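Local coordinates for hypothetical protein NE0471 (Nitrosomonas europaea, PDB 2AUW) that is of unknown function but is assigned to the DUF2442 family and may bind DNA, at residues 18-23 with 48-53. Numbering follows the deposited sequence.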
loop_
_atom_site.group_PDB
_atom_site.type_symbol
_atom_site.label_atom_id
_atom_site.label_comp_id
_atom_site.label_asym_id
_atom_site.label_seq_id
_atom_site.Cartn_x
_atom_site.Cartn_y
_atom_site.Cartn_z
ATOM N N ALA B 18 23.233 -18.172 -24.791
ATOM C CA ALA B 18 24.545 -18.838 -24.662
ATOM C C ALA B 18 25.045 -18.788 -23.189
ATOM O O ALA B 18 24.930 -17.745 -22.534
ATOM C CB ALA B 18 25.541 -18.200 -25.609
ATOM N N PRO B 19 25.558 -19.921 -22.651
ATOM C CA PRO B 19 25.992 -19.947 -21.241
ATOM C C PRO B 19 26.973 -18.819 -20.915
ATOM O O PRO B 19 27.923 -18.615 -21.672
ATOM C CB PRO B 19 26.672 -21.311 -21.098
ATOM C CG PRO B 19 26.135 -22.151 -22.221
ATOM C CD PRO B 19 25.743 -21.226 -23.324
ATOM N N TYR B 20 26.756 -18.071 -19.825
ATOM C CA TYR B 20 25.682 -18.330 -18.868
ATOM C C TYR B 20 24.757 -17.137 -18.758
ATOM O O TYR B 20 24.460 -16.656 -17.653
ATOM C CB TYR B 20 26.256 -18.702 -17.499
ATOM C CG TYR B 20 27.015 -19.995 -17.571
ATOM C CD1 TYR B 20 28.407 -19.995 -17.786
ATOM C CD2 TYR B 20 26.353 -21.212 -17.470
ATOM C CE1 TYR B 20 29.124 -21.193 -17.878
ATOM C CE2 TYR B 20 27.060 -22.426 -17.561
ATOM C CZ TYR B 20 28.453 -22.397 -17.760
ATOM O OH TYR B 20 29.147 -23.582 -17.862
ATOM N N ARG B 21 24.304 -16.650 -19.912
ATOM C CA ARG B 21 23.453 -15.455 -19.977
ATOM C C ARG B 21 21.966 -15.804 -20.120
ATOM O O ARG B 21 21.614 -16.728 -20.853
ATOM C CB ARG B 21 23.891 -14.557 -21.130
ATOM C CG ARG B 21 23.396 -13.123 -21.046
ATOM C CD ARG B 21 24.161 -12.241 -22.005
ATOM N NE ARG B 21 23.760 -10.832 -21.962
ATOM C CZ ARG B 21 24.306 -9.914 -21.163
ATOM N NH1 ARG B 21 25.280 -10.252 -20.329
ATOM N NH2 ARG B 21 23.885 -8.648 -21.198
ATOM N N LEU B 22 21.109 -15.057 -19.416
ATOM C CA LEU B 22 19.646 -15.231 -19.498
ATOM C C LEU B 22 19.004 -13.984 -20.064
ATOM O O LEU B 22 19.557 -12.908 -19.948
ATOM C CB LEU B 22 19.053 -15.532 -18.120
ATOM C CG LEU B 22 19.571 -16.719 -17.308
ATOM C CD1 LEU B 22 19.110 -16.559 -15.854
ATOM C CD2 LEU B 22 19.157 -18.078 -17.916
ATOM N N ARG B 23 17.837 -14.125 -20.710
ATOM C CA ARG B 23 17.033 -12.975 -21.077
ATOM C C ARG B 23 15.743 -13.037 -20.230
ATOM O O ARG B 23 15.069 -14.066 -20.202
ATOM C CB ARG B 23 16.683 -12.985 -22.572
ATOM C CG ARG B 23 15.836 -11.784 -22.967
ATOM C CD ARG B 23 15.334 -11.879 -24.404
ATOM N NE ARG B 23 16.425 -12.194 -25.314
ATOM C CZ ARG B 23 17.338 -11.326 -25.742
ATOM N NH1 ARG B 23 17.295 -10.053 -25.357
ATOM N NH2 ARG B 23 18.298 -11.741 -26.575
ATOM N N PRO B 48 25.976 -28.570 -11.126
ATOM C CA PRO B 48 25.295 -29.240 -12.258
ATOM C C PRO B 48 24.680 -28.297 -13.290
ATOM O O PRO B 48 24.559 -28.670 -14.459
ATOM C CB PRO B 48 24.201 -30.056 -11.574
ATOM C CG PRO B 48 24.724 -30.324 -10.214
ATOM C CD PRO B 48 25.436 -29.029 -9.833
ATOM N N ILE B 49 24.324 -27.076 -12.870
ATOM C CA ILE B 49 23.762 -26.077 -13.792
ATOM C C ILE B 49 24.790 -25.550 -14.781
ATOM O O ILE B 49 24.432 -25.041 -15.848
ATOM C CB ILE B 49 23.000 -24.936 -13.027
ATOM C CG1 ILE B 49 21.855 -25.555 -12.221
ATOM C CG2 ILE B 49 22.422 -23.929 -14.022
ATOM C CD1 ILE B 49 21.352 -24.746 -11.055
ATOM N N LEU B 50 26.073 -25.719 -14.453
ATOM C CA LEU B 50 27.170 -25.272 -15.314
ATOM C C LEU B 50 27.291 -26.065 -16.635
ATOM O O LEU B 50 27.900 -25.595 -17.607
ATOM C CB LEU B 50 28.506 -25.273 -14.537
ATOM C CG LEU B 50 28.706 -24.238 -13.416
ATOM C CD1 LEU B 50 30.028 -24.529 -12.679
ATOM C CD2 LEU B 50 28.749 -22.828 -13.998
ATOM N N ASP B 51 26.693 -27.253 -16.662
ATOM C CA ASP B 51 26.563 -28.041 -17.887
ATOM C C ASP B 51 25.642 -27.304 -18.843
ATOM O O ASP B 51 24.512 -26.972 -18.459
ATOM C CB ASP B 51 25.947 -29.393 -17.551
ATOM C CG ASP B 51 25.983 -30.384 -18.730
ATOM O OD1 ASP B 51 26.301 -30.008 -19.890
ATOM O OD2 ASP B 51 25.710 -31.571 -18.469
ATOM N N PRO B 52 26.112 -27.033 -20.080
ATOM C CA PRO B 52 25.315 -26.259 -21.045
ATOM C C PRO B 52 23.911 -26.815 -21.336
ATOM O O PRO B 52 23.000 -26.035 -21.636
ATOM C CB PRO B 52 26.178 -26.260 -22.306
ATOM C CG PRO B 52 27.609 -26.507 -21.797
ATOM C CD PRO B 52 27.427 -27.432 -20.632
ATOM N N GLU B 53 23.764 -28.134 -21.237
ATOM C CA GLU B 53 22.482 -28.812 -21.451
ATOM C C GLU B 53 21.535 -28.546 -20.287
ATOM O O GLU B 53 20.343 -28.294 -20.483
ATOM C CB GLU B 53 22.694 -30.320 -21.627
ATOM C CG GLU B 53 23.648 -30.691 -22.757
ATOM C CD GLU B 53 23.500 -32.140 -23.196
ATOM O OE1 GLU B 53 23.076 -32.357 -24.352
ATOM O OE2 GLU B 53 23.793 -33.053 -22.385
#
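Tyr20 reaches across to the residues just before helix 52-55 and gives its phenol OH to the backbone O of Leu50. This hydrogen bond is very short, Tyr20 OH to Leu50 O 2.4 Å, a length to be read with caution. Leu50 O lies at the ring edge, in the ring plane. With CG anti to its own carbonyl carbon (chi1 -65°), Tyr20 carries the ring toward 48-53. Over one face comes the CD2 methyl of Leu50, a CH-pi contact 4.1 Å from the Tyr20 ring centroid and 25° off the normal, displaced toward the rim on the CZ side. The opposite face is covered by Pro19 CB, 3.5 Å above the Tyr20 ring plane, over its centre. The peptide bond joining Pro19 to Tyr20 is cis, in the middle of a tight turn closed by Arg21 N to Ala18 O at 2.9 Å. This turn links strands 11-16 and 21-26 of the three-stranded antiparallel sheet, so the contact ties a beta-hairpin tip to a helix start. Phe55 also meets the Tyr20 ring edge-to-face, and Leu40 and Arg41 of helix 37-42 pack on Leu50. The exposed side is looser: Pro19 CG and Pro52 CB merely touch at 4.1 Å, the two side chains crossing at about a right angle. Next to Pro52, the exposed N-cap residue Asp51 turns its CB away from residues 18-23 and accepts a weak capping bond from Glu53 N.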